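Local coordinates for uncharacterized protein (Deinococcus radiodurans, PDB 3GG7) that is of unknown function but binds manganese and, as a member of the TatD-type metal-dependent hydrolase family, probably hydrolyses ester bonds, at residues A[9-14]-A[32-37]; A[17-22]-A[206-211]; A[28-33]-A[51-56]; A[38-43]-A[75-80]. All coordinates share one frame; numbering follows the deposited sequence.

Interaction 1 of 4, residues A[9-14]-A[32-37]; sequences HLDLYP and SVTTTP. With MN (manganese (II) ion), chain B.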
loop_
_atom_site.group_PDB
_atom_site.type_symbol
_atom_site.label_atom_id
_atom_site.label_comp_id
_atom_site.label_asym_id
_atom_site.label_seq_id
_atom_site.Cartn_x
_atom_site.Cartn_y
_atom_site.Cartn_z
ATOM N N HIS A 9 1.557 -2.632 -8.349
ATOM C CA HIS A 9 2.899 -2.625 -8.909
ATOM C C HIS A 9 2.824 -2.492 -10.413
ATOM O O HIS A 9 3.043 -3.472 -11.136
ATOM C CB HIS A 9 3.660 -3.886 -8.500
ATOM C CG HIS A 9 3.788 -4.050 -7.016
ATOM N ND1 HIS A 9 4.931 -3.703 -6.328
ATOM C CD2 HIS A 9 2.925 -4.530 -6.089
ATOM C CE1 HIS A 9 4.758 -3.942 -5.041
ATOM N NE2 HIS A 9 3.558 -4.461 -4.867
ATOM N N LEU A 10 2.528 -1.291 -10.900
ATOM C CA LEU A 10 2.474 -1.088 -12.363
ATOM C C LEU A 10 3.759 -1.517 -13.038
ATOM O O LEU A 10 3.712 -2.078 -14.138
ATOM C CB LEU A 10 2.224 0.365 -12.731
ATOM C CG LEU A 10 0.953 1.009 -12.291
ATOM C CD1 LEU A 10 0.951 2.399 -12.941
ATOM C CD2 LEU A 10 -0.271 0.200 -12.742
ATOM N N ASP A 11 4.893 -1.330 -12.365
ATOM C CA ASP A 11 6.201 -1.573 -12.974
ATOM C C ASP A 11 6.579 -3.066 -13.036
ATOM O O ASP A 11 7.649 -3.412 -13.552
ATOM C CB ASP A 11 7.292 -0.694 -12.328
ATOM C CG ASP A 11 7.566 -1.038 -10.880
ATOM O OD1 ASP A 11 7.050 -2.069 -10.371
ATOM O OD2 ASP A 11 8.316 -0.230 -10.250
ATOM N N LEU A 12 5.715 -3.948 -12.542
ATOM C CA LEU A 12 5.983 -5.375 -12.553
ATOM C C LEU A 12 5.132 -6.119 -13.587
ATOM O O LEU A 12 5.254 -7.340 -13.695
ATOM C CB LEU A 12 5.776 -5.969 -11.161
ATOM C CG LEU A 12 6.724 -5.477 -10.065
ATOM C CD1 LEU A 12 6.461 -6.194 -8.730
ATOM C CD2 LEU A 12 8.208 -5.623 -10.492
ATOM N N TYR A 13 4.298 -5.395 -14.331
ATOM C CA TYR A 13 3.526 -5.995 -15.436
ATOM C C TYR A 13 4.426 -6.172 -16.658
ATOM O O TYR A 13 5.394 -5.445 -16.835
ATOM C CB TYR A 13 2.325 -5.133 -15.794
ATOM C CG TYR A 13 1.216 -5.182 -14.791
ATOM C CD1 TYR A 13 0.285 -6.213 -14.797
ATOM C CD2 TYR A 13 1.108 -4.215 -13.810
ATOM C CE1 TYR A 13 -0.746 -6.267 -13.862
ATOM C CE2 TYR A 13 0.069 -4.257 -12.865
ATOM C CZ TYR A 13 -0.860 -5.261 -12.895
ATOM O OH TYR A 13 -1.843 -5.239 -11.906
ATOM N N PRO A 14 4.084 -7.134 -17.538
ATOM C CA PRO A 14 4.887 -7.210 -18.756
ATOM C C PRO A 14 4.895 -5.952 -19.636
ATOM O O PRO A 14 5.936 -5.644 -20.239
ATOM C CB PRO A 14 4.257 -8.384 -19.507
ATOM C CG PRO A 14 3.740 -9.263 -18.457
ATOM C CD PRO A 14 3.282 -8.356 -17.315
ATOM N N SER A 32 0.972 3.721 -7.591
ATOM C CA SER A 32 1.974 2.930 -8.291
ATOM C C SER A 32 3.195 2.812 -7.373
ATOM O O SER A 32 3.968 3.776 -7.245
ATOM C CB SER A 32 2.314 3.658 -9.602
ATOM O OG SER A 32 3.345 3.005 -10.339
ATOM N N VAL A 33 3.331 1.680 -6.693
ATOM C CA VAL A 33 4.377 1.492 -5.698
ATOM C C VAL A 33 5.640 0.907 -6.311
ATOM O O VAL A 33 5.589 0.236 -7.373
ATOM C CB VAL A 33 3.889 0.637 -4.496
ATOM C CG1 VAL A 33 2.741 1.381 -3.748
ATOM C CG2 VAL A 33 3.390 -0.761 -4.953
ATOM N N THR A 34 6.773 1.157 -5.654
ATOM C CA THR A 34 8.068 0.643 -6.119
ATOM C C THR A 34 8.667 -0.324 -5.098
ATOM O O THR A 34 8.263 -0.353 -3.908
ATOM C CB THR A 34 9.046 1.791 -6.446
ATOM O OG1 THR A 34 9.091 2.745 -5.377
ATOM C CG2 THR A 34 8.624 2.540 -7.704
ATOM N N THR A 35 9.620 -1.146 -5.557
ATOM C CA THR A 35 10.208 -2.158 -4.703
ATOM C C THR A 35 11.635 -1.848 -4.299
ATOM O O THR A 35 12.156 -2.451 -3.349
ATOM C CB THR A 35 10.159 -3.536 -5.385
ATOM O OG1 THR A 35 10.903 -3.488 -6.572
ATOM C CG2 THR A 35 8.682 -3.953 -5.693
ATOM N N THR A 36 12.266 -0.907 -4.999
ATOM C CA THR A 36 13.584 -0.381 -4.611
ATOM C C THR A 36 13.577 1.093 -5.009
ATOM O O THR A 36 12.988 1.451 -6.038
ATOM C CB THR A 36 14.773 -1.102 -5.319
ATOM O OG1 THR A 36 15.920 -0.246 -5.253
ATOM C CG2 THR A 36 14.500 -1.407 -6.778
ATOM N N PRO A 37 14.240 1.950 -4.208
ATOM C CA PRO A 37 14.251 3.360 -4.591
ATOM C C PRO A 37 14.978 3.607 -5.907
ATOM O O PRO A 37 14.751 4.653 -6.541
ATOM C CB PRO A 37 14.933 4.056 -3.399
ATOM C CG PRO A 37 15.706 2.984 -2.752
ATOM C CD PRO A 37 14.953 1.709 -2.932
HETATM MN MN MN B . 2.640 -4.856 -3.020
HETATM O O HOH W 1 6.781 -2.236 -7.730
HETATM O O HOH W 2 4.580 0.499 -9.894
HETATM O O HOH W 3 10.057 -1.204 -8.368
HETATM O O HOH W 4 2.575 -6.595 -1.960
#
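At the manganese site, the loop after strand 4-8 meets the loop after strand 29-32, and the ring of metal ligand His9 lies against Val33. Val33 CG2 stands over the centre of the imidazole, 3.5 Å from its centroid and 14° off the normal. This is a CH-pi contact over one face. The ring is fixed in rotation at both nitrogens. His9 NE2 binds manganese at 2.1 Å. His9 ND1 donates a hydrogen bond to water 1, 2.7 Å away and in the ring plane. Water 1 in turn donates to Asp11 OD1 and to Val33 O, so Asp11 and Val33 orient the water that holds ND1, which may polarise the imidazole slightly. Thr35 CG2 packs near His9 ND1 at 3.8 Å.

The polar traffic between the two loops runs through water. Water 2 accepts from Asp11 N and donates to Val33 O at 2.7 Å, and is hydrogen-bonded to Ser32 OG. Water 3 joins Asp11 OD2 to Thr35 N. The Asp11 carboxylate reaches waters 1 and 3 with CG placed between its backbone N and carbonyl carbon (chi1 66°). Asp11 OD2 also bonds Thr43 on helix 40-44. Leu10 CD1 packs along the Ser32 side chain, 3.6 Å from Ser32 OG.

His7, Glu86 and Asp196 are the other protein ligands of the manganese, and water 4 binds it at 2.0 Å. A metal held by a His-X-His pair at the end of the first strand is typical of the metal-dependent hydrolase TIM-barrel fold, to which TatD proteins belong.

Interaction 2 of 4, residues A[17-22]-A[206-211]; sequences VAVARA and AALPWD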
loop_
_atom_site.group_PDB
_atom_site.type_symbol
_atom_site.label_atom_id
_atom_site.label_comp_id
_atom_site.label_asym_id
_atom_site.label_seq_id
_atom_site.Cartn_x
_atom_site.Cartn_y
_atom_site.Cartn_z
ATOM N N VAL A 17 3.252 0.404 -19.441
ATOM C CA VAL A 17 2.600 1.534 -20.098
ATOM C C VAL A 17 1.167 1.192 -20.521
ATOM O O VAL A 17 0.273 2.033 -20.386
ATOM C CB VAL A 17 3.433 2.033 -21.315
ATOM C CG1 VAL A 17 2.654 3.043 -22.150
ATOM C CG2 VAL A 17 4.772 2.593 -20.838
ATOM N N ALA A 18 0.926 -0.015 -21.040
ATOM C CA ALA A 18 -0.428 -0.403 -21.418
ATOM C C ALA A 18 -1.376 -0.373 -20.220
ATOM O O ALA A 18 -2.527 0.046 -20.339
ATOM C CB ALA A 18 -0.439 -1.797 -22.085
ATOM N N VAL A 19 -0.888 -0.823 -19.060
ATOM C CA VAL A 19 -1.723 -0.856 -17.880
ATOM C C VAL A 19 -1.987 0.589 -17.430
ATOM O O VAL A 19 -3.102 0.931 -17.124
ATOM C CB VAL A 19 -1.106 -1.715 -16.757
ATOM C CG1 VAL A 19 -1.974 -1.688 -15.517
ATOM C CG2 VAL A 19 -0.892 -3.177 -17.251
ATOM N N ALA A 20 -0.958 1.419 -17.397
ATOM C CA ALA A 20 -1.123 2.840 -17.039
ATOM C C ALA A 20 -2.104 3.561 -17.946
ATOM O O ALA A 20 -2.952 4.302 -17.474
ATOM C CB ALA A 20 0.226 3.555 -17.062
ATOM N N ARG A 21 -1.987 3.362 -19.262
ATOM C CA ARG A 21 -2.932 3.924 -20.215
ATOM C C ARG A 21 -4.360 3.472 -19.941
ATOM O O ARG A 21 -5.301 4.247 -20.009
ATOM C CB ARG A 21 -2.577 3.490 -21.636
ATOM C CG ARG A 21 -1.538 4.281 -22.316
ATOM C CD ARG A 21 -1.675 4.062 -23.839
ATOM N NE ARG A 21 -0.377 4.089 -24.496
ATOM C CZ ARG A 21 0.327 3.017 -24.867
ATOM N NH1 ARG A 21 1.501 3.204 -25.453
ATOM N NH2 ARG A 21 -0.119 1.770 -24.663
ATOM N N ALA A 22 -4.523 2.185 -19.659
ATOM C CA ALA A 22 -5.834 1.623 -19.381
ATOM C C ALA A 22 -6.468 2.231 -18.127
ATOM O O ALA A 22 -7.680 2.403 -18.035
ATOM C CB ALA A 22 -5.727 0.111 -19.246
ATOM N N ALA A 206 -2.915 -12.936 -12.926
ATOM C CA ALA A 206 -2.498 -11.722 -12.210
ATOM C C ALA A 206 -3.618 -10.681 -12.222
ATOM O O ALA A 206 -4.229 -10.432 -13.273
ATOM C CB ALA A 206 -1.259 -11.154 -12.837
ATOM N N ALA A 207 -3.900 -10.097 -11.070
ATOM C CA ALA A 207 -4.850 -8.990 -10.966
ATOM C C ALA A 207 -4.410 -7.754 -11.733
ATOM O O ALA A 207 -3.199 -7.469 -11.842
ATOM C CB ALA A 207 -5.073 -8.618 -9.528
ATOM N N LEU A 208 -5.402 -7.071 -12.301
ATOM C CA LEU A 208 -5.245 -5.748 -12.909
ATOM C C LEU A 208 -5.939 -4.720 -12.043
ATOM O O LEU A 208 -6.852 -5.055 -11.276
ATOM C CB LEU A 208 -5.861 -5.733 -14.315
ATOM C CG LEU A 208 -5.089 -6.562 -15.328
ATOM C CD1 LEU A 208 -6.029 -6.834 -16.511
ATOM C CD2 LEU A 208 -3.804 -5.818 -15.736
ATOM N N PRO A 209 -5.538 -3.438 -12.146
ATOM C CA PRO A 209 -6.114 -2.413 -11.264
ATOM C C PRO A 209 -7.636 -2.335 -11.274
ATOM O O PRO A 209 -8.255 -2.089 -10.225
ATOM C CB PRO A 209 -5.479 -1.111 -11.764
ATOM C CG PRO A 209 -4.200 -1.540 -12.373
ATOM C CD PRO A 209 -4.434 -2.910 -12.959
ATOM N N TRP A 210 -8.247 -2.563 -12.422
ATOM C CA TRP A 210 -9.677 -2.421 -12.513
ATOM C C TRP A 210 -10.430 -3.614 -11.897
ATOM O O TRP A 210 -11.655 -3.571 -11.758
ATOM C CB TRP A 210 -10.129 -2.093 -13.952
ATOM C CG TRP A 210 -9.461 -2.842 -15.051
ATOM C CD1 TRP A 210 -9.941 -3.940 -15.706
ATOM C CD2 TRP A 210 -8.206 -2.534 -15.661
ATOM N NE1 TRP A 210 -9.069 -4.329 -16.673
ATOM C CE2 TRP A 210 -7.989 -3.486 -16.676
ATOM C CE3 TRP A 210 -7.238 -1.542 -15.452
ATOM C CZ2 TRP A 210 -6.835 -3.486 -17.466
ATOM C CZ3 TRP A 210 -6.103 -1.539 -16.235
ATOM C CH2 TRP A 210 -5.899 -2.507 -17.225
ATOM N N ASP A 211 -9.702 -4.638 -11.432
ATOM C CA ASP A 211 -10.312 -5.701 -10.636
ATOM C C ASP A 211 -10.717 -5.172 -9.262
ATOM O O ASP A 211 -11.360 -5.884 -8.465
ATOM C CB ASP A 211 -9.340 -6.875 -10.424
ATOM C CG ASP A 211 -9.086 -7.694 -11.665
ATOM O OD1 ASP A 211 -9.999 -7.844 -12.509
ATOM O OD2 ASP A 211 -7.964 -8.221 -11.807
#
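Ala22 CB presses against the outer end of the Trp210 indole, 3.3 Å from Trp210 CH2 and only slightly farther from CZ3. The approach is oblique to the ring. One helical turn back, Val19 O lies at the ring edge near the indole plane, 4.0 Å from Trp210 CZ3. Val19 also supplies its two methyls. Val19 CG1 packs on the proline ring, 3.8 Å from Pro209 CD. Val19 CG2 meets the tip of the leucine, 4.2 Å from Leu208 CD2. CG1 gets there because it is anti to the backbone N (chi1 178°), while CG2 lies beside that N.

The contact joins helix 16-25 to the loop between strand 205-206 and helix 212-223. In the TIM-barrel fold of the TatD family, this packs the helix after the first strand against the loop region that follows the last strand of the barrel, 191-193.

The indole is positioned from its own segment. Leu208 CB covers one face, 3.9 Å above the plane and over its centre. Trp210 CG sits between the backbone N and the carbonyl carbon (chi1 42°), which turns the ring toward the helix. The short 3-10 turn 209-211 is tied back twice. Asp211 N bonds Leu208 O, and Leu208 N bonds Asp211 OD2 at 2.9 Å, from above the carboxylate plane. Farther out, Arg26 makes a cation-pi contact with Trp210, and Tyr13 packs on Leu208 and Pro209.

Interaction 3 of 4, residues A[28-33]-A[51-56]; sequences LTVLSV and PHVWTA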
loop_
_atom_site.group_PDB
_atom_site.type_symbol
_atom_site.label_atom_id
_atom_site.label_comp_id
_atom_site.label_asym_id
_atom_site.label_seq_id
_atom_site.Cartn_x
_atom_site.Cartn_y
_atom_site.Cartn_z
ATOM N N LEU A 28 -9.103 5.794 -13.464
ATOM C CA LEU A 28 -8.910 4.957 -12.282
ATOM C C LEU A 28 -7.607 5.410 -11.618
ATOM O O LEU A 28 -6.539 5.333 -12.225
ATOM C CB LEU A 28 -8.850 3.479 -12.701
ATOM C CG LEU A 28 -9.051 2.441 -11.607
ATOM C CD1 LEU A 28 -9.468 1.079 -12.221
ATOM C CD2 LEU A 28 -7.823 2.286 -10.750
ATOM N N THR A 29 -7.715 5.945 -10.405
ATOM C CA THR A 29 -6.567 6.397 -9.645
ATOM C C THR A 29 -5.800 5.236 -9.046
ATOM O O THR A 29 -6.369 4.367 -8.384
ATOM C CB THR A 29 -6.992 7.342 -8.535
ATOM O OG1 THR A 29 -7.758 8.407 -9.100
ATOM C CG2 THR A 29 -5.786 7.887 -7.766
ATOM N N VAL A 30 -4.494 5.210 -9.290
ATOM C CA VAL A 30 -3.649 4.151 -8.781
ATOM C C VAL A 30 -2.457 4.692 -8.005
ATOM O O VAL A 30 -1.860 5.709 -8.379
ATOM C CB VAL A 30 -3.149 3.192 -9.888
ATOM C CG1 VAL A 30 -4.328 2.527 -10.608
ATOM C CG2 VAL A 30 -2.254 3.931 -10.902
ATOM N N LEU A 31 -2.144 4.032 -6.897
ATOM C CA LEU A 31 -0.880 4.258 -6.206
ATOM C C LEU A 31 0.087 3.227 -6.735
ATOM O O LEU A 31 0.078 2.065 -6.369
ATOM C CB LEU A 31 -1.016 4.161 -4.677
ATOM C CG LEU A 31 0.248 4.577 -3.942
ATOM C CD1 LEU A 31 0.350 6.108 -3.961
ATOM C CD2 LEU A 31 0.253 4.010 -2.493
ATOM N N SER A 32 0.972 3.721 -7.591
ATOM C CA SER A 32 1.974 2.930 -8.291
ATOM C C SER A 32 3.195 2.812 -7.373
ATOM O O SER A 32 3.968 3.776 -7.245
ATOM C CB SER A 32 2.314 3.658 -9.602
ATOM O OG SER A 32 3.345 3.005 -10.339
ATOM N N VAL A 33 3.331 1.680 -6.693
ATOM C CA VAL A 33 4.377 1.492 -5.698
ATOM C C VAL A 33 5.640 0.907 -6.311
ATOM O O VAL A 33 5.589 0.236 -7.373
ATOM C CB VAL A 33 3.889 0.637 -4.496
ATOM C CG1 VAL A 33 2.741 1.381 -3.748
ATOM C CG2 VAL A 33 3.390 -0.761 -4.953
ATOM N N PRO A 51 -2.404 11.865 -14.940
ATOM C CA PRO A 51 -2.684 12.420 -13.609
ATOM C C PRO A 51 -3.323 11.444 -12.652
ATOM O O PRO A 51 -3.361 11.731 -11.477
ATOM C CB PRO A 51 -3.627 13.585 -13.922
ATOM C CG PRO A 51 -4.349 13.139 -15.102
ATOM C CD PRO A 51 -3.328 12.416 -15.949
ATOM N N HIS A 52 -3.800 10.293 -13.130
ATOM C CA HIS A 52 -4.326 9.243 -12.239
ATOM C C HIS A 52 -3.275 8.294 -11.747
ATOM O O HIS A 52 -3.591 7.432 -10.925
ATOM C CB HIS A 52 -5.414 8.451 -12.932
ATOM C CG HIS A 52 -6.667 9.245 -13.121
ATOM N ND1 HIS A 52 -6.865 10.058 -14.216
ATOM C CD2 HIS A 52 -7.716 9.449 -12.294
ATOM C CE1 HIS A 52 -8.019 10.689 -14.069
ATOM N NE2 HIS A 52 -8.562 10.328 -12.923
ATOM N N VAL A 53 -2.035 8.432 -12.191
ATOM C CA VAL A 53 -0.963 7.539 -11.760
ATOM C C VAL A 53 -0.117 8.290 -10.724
ATOM O O VAL A 53 0.581 9.243 -11.067
ATOM C CB VAL A 53 -0.062 7.121 -12.950
ATOM C CG1 VAL A 53 1.091 6.246 -12.453
ATOM C CG2 VAL A 53 -0.886 6.357 -14.024
ATOM N N TRP A 54 -0.208 7.876 -9.463
ATOM C CA TRP A 54 0.477 8.531 -8.345
ATOM C C TRP A 54 1.569 7.586 -7.873
ATOM O O TRP A 54 1.290 6.504 -7.335
ATOM C CB TRP A 54 -0.521 8.767 -7.207
ATOM C CG TRP A 54 -1.713 9.629 -7.548
ATOM C CD1 TRP A 54 -1.973 10.282 -8.730
ATOM C CD2 TRP A 54 -2.802 9.966 -6.663
ATOM N NE1 TRP A 54 -3.148 10.990 -8.621
ATOM C CE2 TRP A 54 -3.676 10.805 -7.371
ATOM C CE3 TRP A 54 -3.112 9.623 -5.341
ATOM C CZ2 TRP A 54 -4.858 11.305 -6.812
ATOM C CZ3 TRP A 54 -4.269 10.133 -4.786
ATOM C CH2 TRP A 54 -5.125 10.976 -5.528
ATOM N N THR A 55 2.819 7.987 -8.054
ATOM C CA THR A 55 3.945 7.076 -7.849
ATOM C C THR A 55 4.517 7.227 -6.424
ATOM O O THR A 55 4.708 8.357 -5.908
ATOM C CB THR A 55 5.046 7.325 -8.885
ATOM O OG1 THR A 55 4.483 7.476 -10.198
ATOM C CG2 THR A 55 6.081 6.183 -8.892
ATOM N N ALA A 56 4.778 6.076 -5.794
ATOM C CA ALA A 56 5.303 5.985 -4.418
ATOM C C ALA A 56 6.739 5.414 -4.470
ATOM O O ALA A 56 7.074 4.604 -5.358
ATOM C CB ALA A 56 4.395 5.108 -3.553
HETATM O O HOH W 5 4.206 5.118 -11.736
#
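Thr29 CG2 rests over the Trp54 indole, 3.6 Å from the centroid of the six-membered ring and 10° off its normal. With OG1 beside the backbone N (chi1 -54°), the methyl lies anti to it and is directed onto this face. On the same side of the sheet, Leu31 CD1 packs between Trp54 CB and Ala56 CB. On the other side, Val30 CG2 meets Val53 CG2 at 4.2 Å, and Val53 CG1 touches Ser32 CB.

Between these layers, strands 29-32 and 53-55 run parallel. Val30 N bonds His52 O and Trp54 N bonds Val30 O, both at 2.9 Å. Ser32 N to Trp54 O and Ala56 N to Ser32 O continue the pattern.

At the polar edge, Trp54 NE1 donates to Pro51 O at 3.0 Å, which helps to hold the indole in its rotation. Thr29 OG1 lies in the plane of the His52 ring, 3.4 Å from His52 CD2. His52 ND1 is held by Glu24. Water 5 joins Ser32 OG to Thr55 OG1.

Helix 40-44 connects the strands as a beta-alpha-beta crossover. Four backbone bonds set the parallel register, apolar contacts cover both faces, and water 5 serves the buried hydroxyls of Ser32 and Thr55.

Interaction 4 of 4, residues A[38-43]-A[75-80]; sequences AAWRGT and DRYLPE. With SO4 (sulfate ion), chain C.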
loop_
_atom_site.group_PDB
_atom_site.type_symbol
_atom_site.label_atom_id
_atom_site.label_comp_id
_atom_site.label_asym_id
_atom_site.label_seq_id
_atom_site.Cartn_x
_atom_site.Cartn_y
_atom_site.Cartn_z
ATOM N N ALA A 38 15.855 2.692 -6.303
ATOM C CA ALA A 38 16.530 2.806 -7.597
ATOM C C ALA A 38 15.565 2.780 -8.774
ATOM O O ALA A 38 15.910 3.233 -9.857
ATOM C CB ALA A 38 17.579 1.696 -7.736
ATOM N N ALA A 39 14.373 2.223 -8.560
ATOM C CA ALA A 39 13.343 2.128 -9.602
ATOM C C ALA A 39 12.586 3.436 -9.828
ATOM O O ALA A 39 11.790 3.536 -10.744
ATOM C CB ALA A 39 12.355 0.996 -9.273
ATOM N N TRP A 40 12.866 4.454 -9.021
ATOM C CA TRP A 40 12.055 5.680 -9.023
ATOM C C TRP A 40 11.943 6.326 -10.411
ATOM O O TRP A 40 10.848 6.617 -10.878
ATOM C CB TRP A 40 12.627 6.661 -7.963
ATOM C CG TRP A 40 11.888 7.931 -7.926
ATOM C CD1 TRP A 40 12.352 9.156 -8.320
ATOM C CD2 TRP A 40 10.540 8.130 -7.518
ATOM N NE1 TRP A 40 11.387 10.107 -8.159
ATOM C CE2 TRP A 40 10.253 9.505 -7.674
ATOM C CE3 TRP A 40 9.537 7.279 -7.033
ATOM C CZ2 TRP A 40 9.008 10.040 -7.373
ATOM C CZ3 TRP A 40 8.308 7.829 -6.694
ATOM C CH2 TRP A 40 8.045 9.175 -6.892
ATOM N N ARG A 41 13.058 6.578 -11.078
ATOM C CA ARG A 41 12.987 7.355 -12.311
ATOM C C ARG A 41 12.177 6.595 -13.367
ATOM O O ARG A 41 11.326 7.143 -14.030
ATOM C CB ARG A 41 14.374 7.679 -12.847
ATOM C CG ARG A 41 15.055 8.785 -12.115
ATOM C CD ARG A 41 14.792 10.158 -12.703
ATOM N NE ARG A 41 15.367 11.137 -11.792
ATOM C CZ ARG A 41 14.688 11.802 -10.853
ATOM N NH1 ARG A 41 13.370 11.733 -10.776
ATOM N NH2 ARG A 41 15.334 12.590 -10.017
ATOM N N GLY A 42 12.452 5.295 -13.497
ATOM C CA GLY A 42 11.795 4.496 -14.492
ATOM C C GLY A 42 10.308 4.337 -14.226
ATOM O O GLY A 42 9.465 4.385 -15.131
ATOM N N THR A 43 9.949 4.107 -12.982
ATOM C CA THR A 43 8.551 3.924 -12.642
ATOM C C THR A 43 7.787 5.242 -12.631
ATOM O O THR A 43 6.673 5.310 -13.146
ATOM C CB THR A 43 8.452 3.189 -11.315
ATOM O OG1 THR A 43 9.124 1.942 -11.465
ATOM C CG2 THR A 43 6.999 2.961 -10.950
ATOM N N ASP A 75 16.724 8.510 0.194
ATOM C CA ASP A 75 16.777 9.906 0.620
ATOM C C ASP A 75 16.905 10.868 -0.562
ATOM O O ASP A 75 16.311 11.954 -0.531
ATOM C CB ASP A 75 17.873 10.175 1.639
ATOM C CG ASP A 75 17.728 11.566 2.293
ATOM O OD1 ASP A 75 16.765 11.786 3.068
ATOM O OD2 ASP A 75 18.558 12.457 1.996
ATOM N N ARG A 76 17.625 10.454 -1.614
ATOM C CA ARG A 76 17.812 11.277 -2.806
ATOM C C ARG A 76 16.479 11.714 -3.383
ATOM O O ARG A 76 16.307 12.879 -3.764
ATOM C CB ARG A 76 18.638 10.549 -3.877
ATOM C CG ARG A 76 18.891 11.343 -5.159
ATOM C CD ARG A 76 19.853 10.606 -6.068
ATOM N NE ARG A 76 20.104 11.281 -7.342
ATOM C CZ ARG A 76 21.010 12.245 -7.541
ATOM N NH1 ARG A 76 21.739 12.704 -6.526
ATOM N NH2 ARG A 76 21.156 12.781 -8.753
ATOM N N TYR A 77 15.542 10.766 -3.510
ATOM C CA TYR A 77 14.302 11.006 -4.229
ATOM C C TYR A 77 13.110 11.370 -3.372
ATOM O O TYR A 77 12.102 11.810 -3.911
ATOM C CB TYR A 77 13.939 9.764 -5.033
ATOM C CG TYR A 77 14.925 9.370 -6.121
ATOM C CD1 TYR A 77 15.534 10.309 -6.943
ATOM C CD2 TYR A 77 15.215 8.047 -6.330
ATOM C CE1 TYR A 77 16.403 9.899 -7.976
ATOM C CE2 TYR A 77 16.050 7.624 -7.339
ATOM C CZ TYR A 77 16.651 8.563 -8.161
ATOM O OH TYR A 77 17.465 8.093 -9.161
ATOM N N LEU A 78 13.237 11.266 -2.054
ATOM C CA LEU A 78 12.130 11.563 -1.157
ATOM C C LEU A 78 11.463 12.924 -1.382
ATOM O O LEU A 78 10.257 13.017 -1.297
ATOM C CB LEU A 78 12.569 11.368 0.292
ATOM C CG LEU A 78 11.551 11.178 1.411
ATOM C CD1 LEU A 78 10.438 10.187 1.040
ATOM C CD2 LEU A 78 12.331 10.763 2.646
ATOM N N PRO A 79 12.231 13.975 -1.739
ATOM C CA PRO A 79 11.574 15.270 -1.988
ATOM C C PRO A 79 10.609 15.297 -3.177
ATOM O O PRO A 79 9.782 16.225 -3.302
ATOM C CB PRO A 79 12.756 16.202 -2.254
ATOM C CG PRO A 79 13.874 15.596 -1.528
ATOM C CD PRO A 79 13.691 14.105 -1.738
ATOM N N GLU A 80 10.684 14.296 -4.046
ATOM C CA GLU A 80 9.860 14.255 -5.251
ATOM C C GLU A 80 8.477 13.625 -5.114
ATOM O O GLU A 80 7.731 13.545 -6.095
ATOM C CB GLU A 80 10.619 13.533 -6.357
ATOM C CG GLU A 80 11.911 14.247 -6.707
ATOM C CD GLU A 80 12.690 13.566 -7.794
ATOM O OE1 GLU A 80 12.065 12.959 -8.708
ATOM O OE2 GLU A 80 13.940 13.622 -7.730
HETATM S S SO4 C . 18.948 11.035 -10.945
HETATM O O1 SO4 C . 18.197 12.071 -10.252
HETATM O O2 SO4 C . 18.203 10.576 -12.121
HETATM O O3 SO4 C . 20.239 11.578 -11.401
HETATM O O4 SO4 C . 19.176 9.954 -9.988
HETATM O O HOH W 6 15.868 6.018 -10.381
#
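Residues 38-43, leading into helix 40-44, face residues 75-80, with Trp40 CA and Tyr77 CA 7.5 Å apart. Their side chains slide past each other in opposite directions. Trp40 CD1 lies over one face of the phenol ring, offset toward its rim, and Tyr77 CB sits over the pyrrole part of the indole. The ring planes meet obliquely at 33°.

Glu80 gathers the polar ends. Arg41 grips it end-on in a salt bridge, NH1 to OE1 at 2.7 Å and NH2 to OE2 at 2.9 Å. Both oxygens use their syn lone pairs, and the two flat groups are nearly coplanar (8°). Trp40 NE1 also bonds Glu80 OE1, at 3.0 Å, but from above the carboxylate plane. OE1 thus takes two donors, which probably stabilises its negative charge. A bend at chi2 (-91°) carries the guanidinium to Glu80, and Tyr77 CE1 covers one of its faces.

A sulfate ion, probably from the crystallisation liquor, bonds Arg41 NE at 2.9 Å through O2, and Arg41 NH2, which also holds Glu80, bonds O1. Tyr77 OH bonds O4 at 2.7 Å, and Arg76 binds the ion too. Water 6 ties Tyr77 OH to Ala38 O and Arg41 N. The arrangement is typical of neighbouring helices packed outside a TIM barrel, here with a sulfate of no known role.

The centres of interactions 1, 2 and 3 lie 11 to 12 Å apart. The centre of interaction 4 is 12 Å from that of interaction 1, 14 Å from interaction 3 and 22 Å from interaction 2. Interaction 3 pairs two of the parallel strands 4-8, 29-32 and 53-55. The second segment of interaction 1 starts at the end of strand 29-32, so interactions 1 and 3 share Ser32 and Val33. Along the chain, interactions 3 and 4 both fall inside the long loop closed by interaction 2. Tyr13 links interaction 1 to interaction 2, and Thr43 of interaction 4 touches interactions 1 and 3. Interactions 1 and 3 thus connect the outer contacts 2 and 4, which do not touch each other.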